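Local coordinates for glucokinase (Leishmania braziliensis MHOM/BR/75/M2904, PDB 6EDI), which probably phosphorylates D-glucose at the expense of ATP, as a dimeric glucokinase of the actin-like ATPase superfamily, at residues 32-35 against 36-39; 99-102 against 103-107; 219-223 against 224-228; 301-304 against 305-308; 355-358 against 359-363. One frame throughout, in Å; residues are numbered along the deposited sequence.

Contact 1: residues 32-35 against 36-39; sequences GDAS and WSSG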
loop_
_atom_site.group_PDB
_atom_site.type_symbol
_atom_site.label_atom_id
_atom_site.label_comp_id
_atom_site.label_asym_id
_atom_site.label_seq_id
_atom_site.Cartn_x
_atom_site.Cartn_y
_atom_site.Cartn_z
ATOM N N GLY A 32 -11.921 38.949 12.301
ATOM C CA GLY A 32 -11.012 39.954 11.775
ATOM C C GLY A 32 -10.632 39.826 10.308
ATOM O O GLY A 32 -10.220 40.807 9.690
ATOM N N ASP A 33 -10.762 38.621 9.757
ATOM C CA ASP A 33 -10.404 38.342 8.367
ATOM C C ASP A 33 -11.602 37.663 7.704
ATOM O O ASP A 33 -11.898 36.505 7.990
ATOM C CB ASP A 33 -9.166 37.427 8.311
ATOM C CG ASP A 33 -8.711 37.106 6.879
ATOM O OD1 ASP A 33 -9.472 37.304 5.903
ATOM O OD2 ASP A 33 -7.570 36.620 6.737
ATOM N N ALA A 34 -12.268 38.385 6.802
ATOM C CA ALA A 34 -13.514 37.934 6.178
ATOM C C ALA A 34 -13.396 36.627 5.394
ATOM O O ALA A 34 -14.401 35.971 5.131
ATOM C CB ALA A 34 -14.078 39.031 5.280
ATOM N N SER A 35 -12.184 36.256 4.996
ATOM C CA SER A 35 -11.986 34.975 4.330
ATOM C C SER A 35 -12.636 33.856 5.128
ATOM O O SER A 35 -13.280 32.979 4.563
ATOM C CB SER A 35 -10.506 34.698 4.139
ATOM O OG SER A 35 -9.908 35.738 3.398
ATOM N N TRP A 36 -12.494 33.922 6.447
ATOM C CA TRP A 36 -13.128 32.968 7.348
ATOM C C TRP A 36 -14.660 32.968 7.286
ATOM O O TRP A 36 -15.291 31.990 7.690
ATOM C CB TRP A 36 -12.666 33.205 8.794
ATOM C CG TRP A 36 -11.210 32.931 8.958
ATOM C CD1 TRP A 36 -10.212 33.835 9.210
ATOM C CD2 TRP A 36 -10.577 31.655 8.828
ATOM N NE1 TRP A 36 -8.998 33.188 9.256
ATOM C CE2 TRP A 36 -9.198 31.848 9.024
ATOM C CE3 TRP A 36 -11.049 30.364 8.574
ATOM C CZ2 TRP A 36 -8.284 30.789 8.971
ATOM C CZ3 TRP A 36 -10.152 29.323 8.522
ATOM C CH2 TRP A 36 -8.784 29.535 8.729
ATOM N N SER A 37 -15.255 34.063 6.814
ATOM C CA SER A 37 -16.715 34.172 6.768
ATOM C C SER A 37 -17.374 33.270 5.721
ATOM O O SER A 37 -18.578 33.017 5.794
ATOM C CB SER A 37 -17.153 35.624 6.546
ATOM O OG SER A 37 -16.578 36.476 7.512
ATOM N N SER A 38 -16.602 32.785 4.753
ATOM C CA SER A 38 -17.185 31.943 3.707
ATOM C C SER A 38 -16.332 30.733 3.320
ATOM O O SER A 38 -15.133 30.677 3.602
ATOM C CB SER A 38 -17.482 32.777 2.464
ATOM O OG SER A 38 -16.281 33.098 1.790
ATOM N N GLY A 39 -16.968 29.766 2.670
ATOM C CA GLY A 39 -16.276 28.557 2.242
ATOM C C GLY A 39 -16.258 27.456 3.281
ATOM O O GLY A 39 -16.572 27.688 4.454
HETATM O O HOH W 1 -15.948 36.061 2.918
#

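Contact 2: residues 99-102 against 103-107; sequences LPDH and GASFL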
loop_
_atom_site.group_PDB
_atom_site.type_symbol
_atom_site.label_atom_id
_atom_site.label_comp_id
_atom_site.label_asym_id
_atom_site.label_seq_id
_atom_site.Cartn_x
_atom_site.Cartn_y
_atom_site.Cartn_z
ATOM N N LEU A 99 -18.525 34.498 19.741
ATOM C CA LEU A 99 -19.120 34.795 18.440
ATOM C C LEU A 99 -20.567 35.239 18.637
ATOM O O LEU A 99 -21.266 34.723 19.516
ATOM C CB LEU A 99 -18.998 33.612 17.462
ATOM C CG LEU A 99 -17.564 33.375 16.965
ATOM C CD1 LEU A 99 -17.384 32.110 16.148
ATOM C CD2 LEU A 99 -17.094 34.575 16.160
ATOM N N PRO A 100 -21.007 36.230 17.844
ATOM C CA PRO A 100 -22.325 36.851 18.028
ATOM C C PRO A 100 -23.484 35.855 17.884
ATOM O O PRO A 100 -24.472 35.960 18.617
ATOM C CB PRO A 100 -22.380 37.892 16.904
ATOM C CG PRO A 100 -20.945 38.137 16.519
ATOM C CD PRO A 100 -20.271 36.817 16.707
ATOM N N ASP A 101 -23.361 34.911 16.952
ATOM C CA ASP A 101 -24.381 33.888 16.751
ATOM C C ASP A 101 -23.986 32.560 17.403
ATOM O O ASP A 101 -24.397 31.494 16.944
ATOM C CB ASP A 101 -24.600 33.662 15.255
ATOM C CG ASP A 101 -23.397 33.012 14.577
ATOM O OD1 ASP A 101 -22.274 33.098 15.126
ATOM O OD2 ASP A 101 -23.571 32.416 13.488
ATOM N N HIS A 102 -23.183 32.632 18.463
ATOM C CA HIS A 102 -22.643 31.444 19.137
ATOM C C HIS A 102 -21.825 30.574 18.178
ATOM O O HIS A 102 -21.714 29.359 18.364
ATOM C CB HIS A 102 -23.754 30.612 19.795
ATOM C CG HIS A 102 -24.534 31.354 20.839
ATOM N ND1 HIS A 102 -25.590 30.784 21.522
ATOM C CD2 HIS A 102 -24.417 32.617 21.314
ATOM C CE1 HIS A 102 -26.087 31.665 22.372
ATOM N NE2 HIS A 102 -25.394 32.785 22.266
ATOM N N GLY A 103 -21.256 31.201 17.151
ATOM C CA GLY A 103 -20.483 30.477 16.162
ATOM C C GLY A 103 -21.339 29.549 15.326
ATOM O O GLY A 103 -20.859 28.531 14.828
ATOM N N ALA A 104 -22.610 29.901 15.163
ATOM C CA ALA A 104 -23.515 29.105 14.340
ATOM C C ALA A 104 -23.131 29.131 12.864
ATOM O O ALA A 104 -23.028 28.081 12.229
ATOM C CB ALA A 104 -24.948 29.559 14.523
ATOM N N SER A 105 -22.940 30.326 12.310
ATOM C CA SER A 105 -22.620 30.448 10.885
ATOM C C SER A 105 -21.265 29.814 10.545
ATOM O O SER A 105 -21.042 29.364 9.416
ATOM C CB SER A 105 -22.657 31.908 10.428
ATOM O OG SER A 105 -21.613 32.663 11.019
ATOM N N PHE A 106 -20.370 29.770 11.528
ATOM C CA PHE A 106 -19.054 29.160 11.343
ATOM C C PHE A 106 -19.113 27.627 11.331
ATOM O O PHE A 106 -18.670 26.976 10.381
ATOM C CB PHE A 106 -18.103 29.635 12.445
ATOM C CG PHE A 106 -16.662 29.287 12.194
ATOM C CD1 PHE A 106 -15.955 29.925 11.180
ATOM C CD2 PHE A 106 -16.015 28.338 12.973
ATOM C CE1 PHE A 106 -14.619 29.617 10.940
ATOM C CE2 PHE A 106 -14.679 28.025 12.746
ATOM C CZ PHE A 106 -13.984 28.668 11.724
ATOM N N LEU A 107 -19.668 27.063 12.398
ATOM C CA LEU A 107 -19.652 25.626 12.607
ATOM C C LEU A 107 -20.442 24.877 11.538
ATOM O O LEU A 107 -20.175 23.711 11.272
ATOM C CB LEU A 107 -20.170 25.272 14.007
ATOM C CG LEU A 107 -19.330 25.694 15.209
ATOM C CD1 LEU A 107 -20.031 25.326 16.514
ATOM C CD2 LEU A 107 -17.934 25.066 15.156
#

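Contact 3: residues 219-223 against 224-228; sequences IHYVG and VSDSY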
loop_
_atom_site.group_PDB
_atom_site.type_symbol
_atom_site.label_atom_id
_atom_site.label_comp_id
_atom_site.label_asym_id
_atom_site.label_seq_id
_atom_site.Cartn_x
_atom_site.Cartn_y
_atom_site.Cartn_z
ATOM N N ILE A 219 0.049 8.111 -1.091
ATOM C CA ILE A 219 -1.131 8.766 -1.619
ATOM C C ILE A 219 -1.539 7.927 -2.825
ATOM O O ILE A 219 -0.832 7.874 -3.838
ATOM C CB ILE A 219 -0.880 10.206 -2.065
ATOM C CG1 ILE A 219 -0.135 11.007 -0.989
ATOM C CG2 ILE A 219 -2.221 10.892 -2.415
ATOM C CD1 ILE A 219 0.164 12.426 -1.385
ATOM N N HIS A 220 -2.659 7.229 -2.698
ATOM C CA HIS A 220 -3.135 6.381 -3.800
ATOM C C HIS A 220 -4.169 7.148 -4.606
ATOM O O HIS A 220 -5.109 7.697 -4.034
ATOM C CB HIS A 220 -3.734 5.091 -3.249
ATOM C CG HIS A 220 -4.396 4.235 -4.295
ATOM N ND1 HIS A 220 -3.692 3.610 -5.295
ATOM C CD2 HIS A 220 -5.695 3.901 -4.477
ATOM C CE1 HIS A 220 -4.527 2.926 -6.062
ATOM N NE2 HIS A 220 -5.745 3.081 -5.583
ATOM N N TYR A 221 -3.979 7.223 -5.924
ATOM C CA TYR A 221 -4.949 7.888 -6.784
ATOM C C TYR A 221 -5.987 6.884 -7.245
ATOM O O TYR A 221 -5.643 5.773 -7.639
ATOM C CB TYR A 221 -4.295 8.542 -8.007
ATOM C CG TYR A 221 -5.331 9.080 -8.966
ATOM C CD1 TYR A 221 -6.083 10.199 -8.652
ATOM C CD2 TYR A 221 -5.578 8.446 -10.176
ATOM C CE1 TYR A 221 -7.043 10.682 -9.513
ATOM C CE2 TYR A 221 -6.541 8.923 -11.043
ATOM C CZ TYR A 221 -7.265 10.041 -10.708
ATOM O OH TYR A 221 -8.219 10.523 -11.564
ATOM N N VAL A 222 -7.251 7.294 -7.183
ATOM C CA VAL A 222 -8.395 6.434 -7.483
ATOM C C VAL A 222 -9.135 6.937 -8.726
ATOM O O VAL A 222 -9.894 7.912 -8.663
ATOM C CB VAL A 222 -9.393 6.388 -6.297
ATOM C CG1 VAL A 222 -10.567 5.503 -6.654
ATOM C CG2 VAL A 222 -8.721 5.902 -5.003
ATOM N N GLY A 223 -8.938 6.270 -9.859
ATOM C CA GLY A 223 -9.490 6.756 -11.115
ATOM C C GLY A 223 -11.011 6.828 -11.179
ATOM O O GLY A 223 -11.571 7.746 -11.802
ATOM N N VAL A 224 -11.676 5.871 -10.530
ATOM C CA VAL A 224 -13.137 5.757 -10.572
ATOM C C VAL A 224 -13.804 7.024 -10.076
ATOM O O VAL A 224 -14.741 7.527 -10.695
ATOM C CB VAL A 224 -13.643 4.586 -9.706
ATOM C CG1 VAL A 224 -15.128 4.368 -9.936
ATOM C CG2 VAL A 224 -12.882 3.317 -10.015
ATOM N N SER A 225 -13.289 7.548 -8.966
ATOM C CA SER A 225 -13.870 8.697 -8.290
ATOM C C SER A 225 -13.051 9.962 -8.484
ATOM O O SER A 225 -13.398 11.017 -7.941
ATOM C CB SER A 225 -14.009 8.411 -6.790
ATOM O OG SER A 225 -12.744 8.163 -6.178
ATOM N N ASP A 226 -11.966 9.847 -9.244
ATOM C CA ASP A 226 -11.020 10.945 -9.459
ATOM C C ASP A 226 -10.637 11.582 -8.128
ATOM O O ASP A 226 -10.762 12.798 -7.931
ATOM C CB ASP A 226 -11.595 11.984 -10.429
ATOM C CG ASP A 226 -10.590 13.051 -10.798
ATOM O OD1 ASP A 226 -9.385 12.729 -10.854
ATOM O OD2 ASP A 226 -10.999 14.210 -11.017
ATOM N N SER A 227 -10.207 10.745 -7.192
ATOM C CA SER A 227 -9.898 11.228 -5.854
ATOM C C SER A 227 -8.691 10.469 -5.349
ATOM O O SER A 227 -8.253 9.491 -5.973
ATOM C CB SER A 227 -11.077 11.001 -4.912
ATOM O OG SER A 227 -11.414 9.633 -4.909
ATOM N N TYR A 228 -8.154 10.913 -4.222
ATOM C CA TYR A 228 -6.997 10.250 -3.639
ATOM C C TYR A 228 -7.315 9.741 -2.236
ATOM O O TYR A 228 -8.156 10.310 -1.533
ATOM C CB TYR A 228 -5.839 11.244 -3.507
ATOM C CG TYR A 228 -5.343 11.898 -4.782
ATOM C CD1 TYR A 228 -6.030 12.964 -5.370
ATOM C CD2 TYR A 228 -4.151 11.502 -5.351
ATOM C CE1 TYR A 228 -5.544 13.579 -6.530
ATOM C CE2 TYR A 228 -3.652 12.114 -6.498
ATOM C CZ TYR A 228 -4.345 13.145 -7.074
ATOM O OH TYR A 228 -3.828 13.723 -8.217
#

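Contact 4: residues 301-304 against 305-308; sequences LKSA and PEVA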
loop_
_atom_site.group_PDB
_atom_site.type_symbol
_atom_site.label_atom_id
_atom_site.label_comp_id
_atom_site.label_asym_id
_atom_site.label_seq_id
_atom_site.Cartn_x
_atom_site.Cartn_y
_atom_site.Cartn_z
ATOM N N LEU A 301 30.234 8.779 19.023
ATOM C CA LEU A 301 30.630 10.107 19.502
ATOM C C LEU A 301 29.768 11.207 18.877
ATOM O O LEU A 301 28.797 11.663 19.488
ATOM C CB LEU A 301 32.122 10.385 19.267
ATOM C CG LEU A 301 32.712 11.470 20.169
ATOM C CD1 LEU A 301 32.364 11.160 21.615
ATOM C CD2 LEU A 301 34.228 11.596 19.976
ATOM N N LYS A 302 30.114 11.620 17.660
ATOM C CA LYS A 302 29.407 12.722 17.008
ATOM C C LYS A 302 27.918 12.437 16.826
ATOM O O LYS A 302 27.530 11.359 16.364
ATOM C CB LYS A 302 30.032 13.039 15.649
ATOM C CG LYS A 302 31.044 14.182 15.643
ATOM C CD LYS A 302 32.254 13.887 16.498
ATOM C CE LYS A 302 33.441 14.756 16.089
ATOM N NZ LYS A 302 34.623 13.916 15.728
ATOM N N SER A 303 27.085 13.409 17.185
ATOM C CA SER A 303 25.649 13.281 16.983
ATOM C C SER A 303 25.295 13.566 15.528
ATOM O O SER A 303 26.106 14.107 14.771
ATOM C CB SER A 303 24.874 14.216 17.914
ATOM O OG SER A 303 25.228 15.565 17.687
ATOM N N ALA A 304 24.090 13.179 15.133
ATOM C CA ALA A 304 23.648 13.387 13.757
ATOM C C ALA A 304 23.702 14.861 13.296
ATOM O O ALA A 304 24.160 15.136 12.175
ATOM C CB ALA A 304 22.271 12.790 13.545
ATOM N N PRO A 305 23.239 15.808 14.148
ATOM C CA PRO A 305 23.384 17.220 13.771
ATOM C C PRO A 305 24.823 17.555 13.399
ATOM O O PRO A 305 25.064 18.202 12.371
ATOM C CB PRO A 305 23.032 17.957 15.064
ATOM C CG PRO A 305 22.079 17.064 15.760
ATOM C CD PRO A 305 22.492 15.660 15.417
ATOM N N GLU A 306 25.761 17.088 14.218
ATOM C CA GLU A 306 27.173 17.427 14.049
ATOM C C GLU A 306 27.740 16.881 12.749
ATOM O O GLU A 306 28.415 17.599 12.001
ATOM C CB GLU A 306 28.010 16.860 15.195
ATOM C CG GLU A 306 27.608 17.264 16.597
ATOM C CD GLU A 306 28.381 16.476 17.645
ATOM O OE1 GLU A 306 29.632 16.454 17.563
ATOM O OE2 GLU A 306 27.745 15.864 18.535
ATOM N N VAL A 307 27.489 15.597 12.500
ATOM C CA VAL A 307 27.977 14.951 11.294
ATOM C C VAL A 307 27.494 15.725 10.075
ATOM O O VAL A 307 28.274 16.075 9.197
ATOM C CB VAL A 307 27.532 13.461 11.227
ATOM C CG1 VAL A 307 27.906 12.847 9.888
ATOM C CG2 VAL A 307 28.146 12.665 12.377
ATOM N N ALA A 308 26.200 16.026 10.051
ATOM C CA ALA A 308 25.602 16.767 8.944
ATOM C C ALA A 308 26.219 18.157 8.773
ATOM O O ALA A 308 26.492 18.586 7.650
ATOM C CB ALA A 308 24.082 16.862 9.113
#

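Contact 5: residues 355-358 against 359-363; sequences ANSF and YFEKP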
loop_
_atom_site.group_PDB
_atom_site.type_symbol
_atom_site.label_atom_id
_atom_site.label_comp_id
_atom_site.label_asym_id
_atom_site.label_seq_id
_atom_site.Cartn_x
_atom_site.Cartn_y
_atom_site.Cartn_z
ATOM N N ALA A 355 16.768 20.473 5.781
ATOM C CA ALA A 355 18.027 20.932 6.398
ATOM C C ALA A 355 19.275 20.502 5.623
ATOM O O ALA A 355 20.283 21.215 5.611
ATOM C CB ALA A 355 18.121 20.443 7.825
ATOM N N ASN A 356 19.202 19.333 4.987
ATOM C CA ASN A 356 20.324 18.786 4.241
ATOM C C ASN A 356 20.239 19.095 2.747
ATOM O O ASN A 356 20.772 18.358 1.914
ATOM C CB ASN A 356 20.413 17.276 4.443
ATOM C CG ASN A 356 20.744 16.879 5.873
ATOM O OD1 ASN A 356 21.104 17.706 6.708
ATOM N ND2 ASN A 356 20.641 15.585 6.149
ATOM N N SER A 357 19.561 20.185 2.412
ATOM C CA SER A 357 19.453 20.608 1.024
ATOM C C SER A 357 20.816 20.683 0.327
ATOM O O SER A 357 20.934 20.315 -0.847
ATOM C CB SER A 357 18.741 21.950 0.935
ATOM O OG SER A 357 18.484 22.262 -0.417
ATOM N N PHE A 358 21.827 21.140 1.065
ATOM C CA PHE A 358 23.206 21.205 0.578
ATOM C C PHE A 358 23.645 19.921 -0.134
ATOM O O PHE A 358 24.280 19.974 -1.191
ATOM C CB PHE A 358 24.176 21.551 1.727
ATOM C CG PHE A 358 24.518 20.380 2.621
ATOM C CD1 PHE A 358 23.717 20.064 3.711
ATOM C CD2 PHE A 358 25.632 19.593 2.360
ATOM C CE1 PHE A 358 24.022 18.984 4.525
ATOM C CE2 PHE A 358 25.944 18.507 3.169
ATOM C CZ PHE A 358 25.143 18.208 4.252
ATOM N N TYR A 359 23.298 18.768 0.428
ATOM C CA TYR A 359 23.687 17.504 -0.186
ATOM C C TYR A 359 23.050 17.347 -1.568
ATOM O O TYR A 359 23.715 16.963 -2.533
ATOM C CB TYR A 359 23.356 16.310 0.727
ATOM C CG TYR A 359 23.710 14.972 0.101
ATOM C CD1 TYR A 359 25.016 14.486 0.145
ATOM C CD2 TYR A 359 22.753 14.205 -0.545
ATOM C CE1 TYR A 359 25.358 13.268 -0.442
ATOM C CE2 TYR A 359 23.087 12.978 -1.139
ATOM C CZ TYR A 359 24.395 12.521 -1.080
ATOM O OH TYR A 359 24.745 11.310 -1.665
ATOM N N PHE A 360 21.769 17.667 -1.672
ATOM C CA PHE A 360 21.050 17.434 -2.916
ATOM C C PHE A 360 21.260 18.541 -3.940
ATOM O O PHE A 360 20.893 18.389 -5.109
ATOM C CB PHE A 360 19.562 17.279 -2.651
ATOM C CG PHE A 360 19.218 16.237 -1.622
ATOM C CD1 PHE A 360 19.081 14.902 -1.982
ATOM C CD2 PHE A 360 18.959 16.603 -0.315
ATOM C CE1 PHE A 360 18.740 13.950 -1.035
ATOM C CE2 PHE A 360 18.622 15.657 0.635
ATOM C CZ PHE A 360 18.516 14.331 0.277
ATOM N N GLU A 361 21.839 19.658 -3.509
ATOM C CA GLU A 361 22.120 20.747 -4.441
ATOM C C GLU A 361 23.308 20.438 -5.373
ATOM O O GLU A 361 23.474 21.093 -6.406
ATOM C CB GLU A 361 22.319 22.070 -3.695
ATOM C CG GLU A 361 21.066 22.590 -2.968
ATOM C CD GLU A 361 19.995 23.107 -3.919
ATOM O OE1 GLU A 361 20.343 23.412 -5.080
ATOM O OE2 GLU A 361 18.808 23.212 -3.512
ATOM N N LYS A 362 24.104 19.427 -5.024
ATOM C CA LYS A 362 25.241 19.014 -5.851
ATOM C C LYS A 362 24.811 18.013 -6.913
ATOM O O LYS A 362 24.433 16.889 -6.579
ATOM C CB LYS A 362 26.332 18.361 -4.998
ATOM C CG LYS A 362 26.784 19.158 -3.781
ATOM C CD LYS A 362 27.935 18.449 -3.071
ATOM C CE LYS A 362 28.343 19.152 -1.773
ATOM N NZ LYS A 362 28.359 18.192 -0.622
ATOM N N PRO A 363 24.882 18.405 -8.196
ATOM C CA PRO A 363 24.444 17.493 -9.261
ATOM C C PRO A 363 25.124 16.128 -9.205
ATOM O O PRO A 363 24.482 15.126 -9.515
ATOM C CB PRO A 363 24.848 18.232 -10.539
ATOM C CG PRO A 363 24.757 19.683 -10.165
ATOM C CD PRO A 363 25.170 19.758 -8.708
#

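Contact 1: residues 32-35 against 36-39
D33 and W36 meet where an Asx turn leads into a short 3-10 helical segment, and the indole lies beside the backbone of that turn. The evidence is in the ring's nearest neighbours: D33 CB stands 3.8 Å from W36 CD1, and D33 O approaches the same pyrrole side obliquely, so the aspartate borders the indole without stacking on it. The turn of the backbone sets W36 CB next to D33 O; W36 CG, held beside its own backbone N (chi1 -65°), brings CD1 to 3.4 Å from D33 O, while W36 N donates to that carbonyl at 3.1 Å. The D33 carboxylate turns the other way, toward S35. Its OD1 takes two bonds, from S35 N at 3.0 Å and from S35 OG, both reaching it from one face of the carboxylate plane; the hydroxyl comes from the syn side. The bond from S35 N makes the Asx turn; the hydroxyl adds a second hold that helps fix the carboxylate's rotation.

The indole points inward and packs on F56 and Q58 of strand 51-58, whereas the serines lie toward the surface. Q58 also donates from NE2 to S35 O, and the guanidinium of R109 reaches W36 O and G39 O, so Q58 and R109 tie the turn to other parts of the chain. S37 N closes the next 3-10 step on A34 O at 2.7 Å. S38 N makes a weak bond to S35 O. One water donates to A34 O at 2.7 Å and lies 3.2 Å from S38 OG.

Contact 2: residues 99-102 against 103-107
D101 reaches forward over G103 and A104 to S105, and its two carboxylate oxygens divide the work. OD2 of D101 accepts from S105 N with a nearly straight N-H approach of 161°; the modelled 2.5 Å between these two atoms is too short to be taken literally, so the bond is identified but its exact length is doubtful. The S105 hydroxyl adds a weak bond from OG to the same OD2 at 3.2 Å. OD1 takes a weak, strongly bent bond from G103 N. The A104 methyl lies beside the aspartate, its CB 3.3 Å from D101 OD2. With CG placed between the backbone N and the carbonyl carbon (chi1 68°), the D101 carboxylate faces the start of the helix, where the partly aligned peptide dipoles would be expected to favour its negative charge.

Helix 104-107 begins here, and G103 is its N-cap residue; the carboxylate that accepts from the first turn comes from two residues earlier. Two beta turns put it there. A type I turn runs from L99 to H102, and a type I' turn from D101 to A104 is closed by A104 N bonding to D101 O at 3.0 Å. G103 has positive phi within the latter.

L99 packs against G103: its CB is 3.3 Å from G103 N, and its CD1 lies 3.5 Å from G103 CA. Farther out, L99 rests on A27 and T31 of helix 26-32. F106 meets the F56 ring edge-to-face, L107 packs on L92 and L95 of helix 84-98, and R109 NE donates to S105 O.

Contact 3: residues 219-223 against 224-228
Y221 and Y228 form the tight side of this hairpin as a T-shaped pair: the edge of Y221 points into the face of Y228, with ring centroids 5.1 Å apart and planes at 62°. The touching edge atom is Y221 CD1, which stands above the middle of the Y228 ring, 3.8 Å from Y228 CZ. I219 adds its CG2 methyl at 3.6 Å from Y228 CD2. The far ends of both tyrosines are held as well. Y221 OH donates to D226 OD1 at 2.6 Å, approaching on the anti side of a carboxylate whose plane is turned 77° from the ring; the same OD1 forms a salt bridge with R202. Y228 OH bonds to G201 O. Between the strands, V222 N and S227 O are joined at 2.7 Å, while S227 N returns a bond to V222 O.

The turn at 223-226 is looser. S225 N to V222 O and D226 N to G223 O are both weak bonds, and S225 and D226 are exposed to solvent. V222 and V224 instead face the second subunit, where they pack on its I229 and G150. D226, at positive phi, shares V222 as partner with S227, which is the signature of a G1 beta bulge closing the antiparallel hairpin of strands 214-222 and 227-233 at the border of a six-stranded mixed sheet.

Contact 4: residues 301-304 against 305-308
The backbone turns from an extended S303 into a regular helix, on the evidence of V307 N bonding to S303 O at 3.0 Å and A308 N to A304 O at 3.1 Å. E306 folds back over this start. Its CG stays beside the backbone N (chi1 -56°) and the chain runs on extended, which brings one carboxylate oxygen to S303. OE2 of E306 is gripped twice, by S303 OG at 2.7 Å on its anti side and by S303 N at 2.9 Å from far above the carboxylate plane. The other oxygen, OE1, rests 3.3 Å from CG of K302, whose chain crosses the glutamate at about a right angle and sends NZ to a weak bond with Y288 OH. K302 CB also touches V307 CG2 at 3.8 Å, and V307 packs on L284 and Y288 of helix 281-292 and on A319 and A322 of helix 317-341. A304 N is taken by E285 OE2.

S303 is the N-cap of helix 304-313 and E306 its N3 residue. The S303 hydroxyl goes to the carboxylate and makes no capping bond to the helix N-H groups, leaving the half of a capping box in which the N3 carboxylate accepts the N-cap N-H.

Contact 5: residues 355-358 against 359-363
F358 lays its ring beside the backbone of Y359, and most of its atoms can be traced against that neighbour. The path starts at CB, 3.2 Å from Y359 N. CG, between the backbone N and the carbonyl carbon (chi1 79°), folds the ring back over the following peptide and comes within 3.0 Å of Y359 N, which lies over one face of the ring. The two ortho carbons are unequal: CD2 is 3.1 Å from Y359 N, but CD1 is 3.6 Å from the same nitrogen. At the meta positions, CE2 keeps 3.8 Å from Y359 N and CE1 stands farther off. Y359 CB makes a CH-pi contact, 4.3 Å from the F358 ring centroid and only 14° off the ring normal. K362 NZ lies near the ring plane at the edge, 4.3 Å from CD2 of F358, where a cation-pi contact would need it above the face. At the tip, F358 CZ meets A308 O at 3.7 Å.

The helix that carries F358 is weakly bonded. Y359 N donates to N356 O, while S357 O receives a bent bond from E361 N and a weak one from F360 N, a mixture of 3-10 and alpha-helical spacing.

The short helix 357-361 is packed among three helices and a strand. F358 faces A311 and K312 of helix 304-313; Y359 bonds to D324, and with F360 it meets the Y327 ring of helix 317-341. Both also pack on L369 of helix 363-373, and F360 further touches R392 of strand 389-393.

All five contacts lie in series along the chain, each closing a local turn before the next opens; none nest or cross. Contact 1 bridges helix 26-32 and strand 41-48, and contact 2 joins helix 84-98 to helix 104-107. Their centres are about 12 Å apart, and they touch where W36 O meets F106 CE1 at 4.1 Å. Contact 3 closes the hairpin of strands 214-222 and 227-233, its centre about 20 Å from the chain centre and facing the second subunit. Contact 4 starts helix 304-313, and contact 5 leads from helix 351-355 to helix 363-373. These two also touch, at A308 CB and N356 OD1, and contact 4 lies across the chain's centre from contacts 1, 2 and 3.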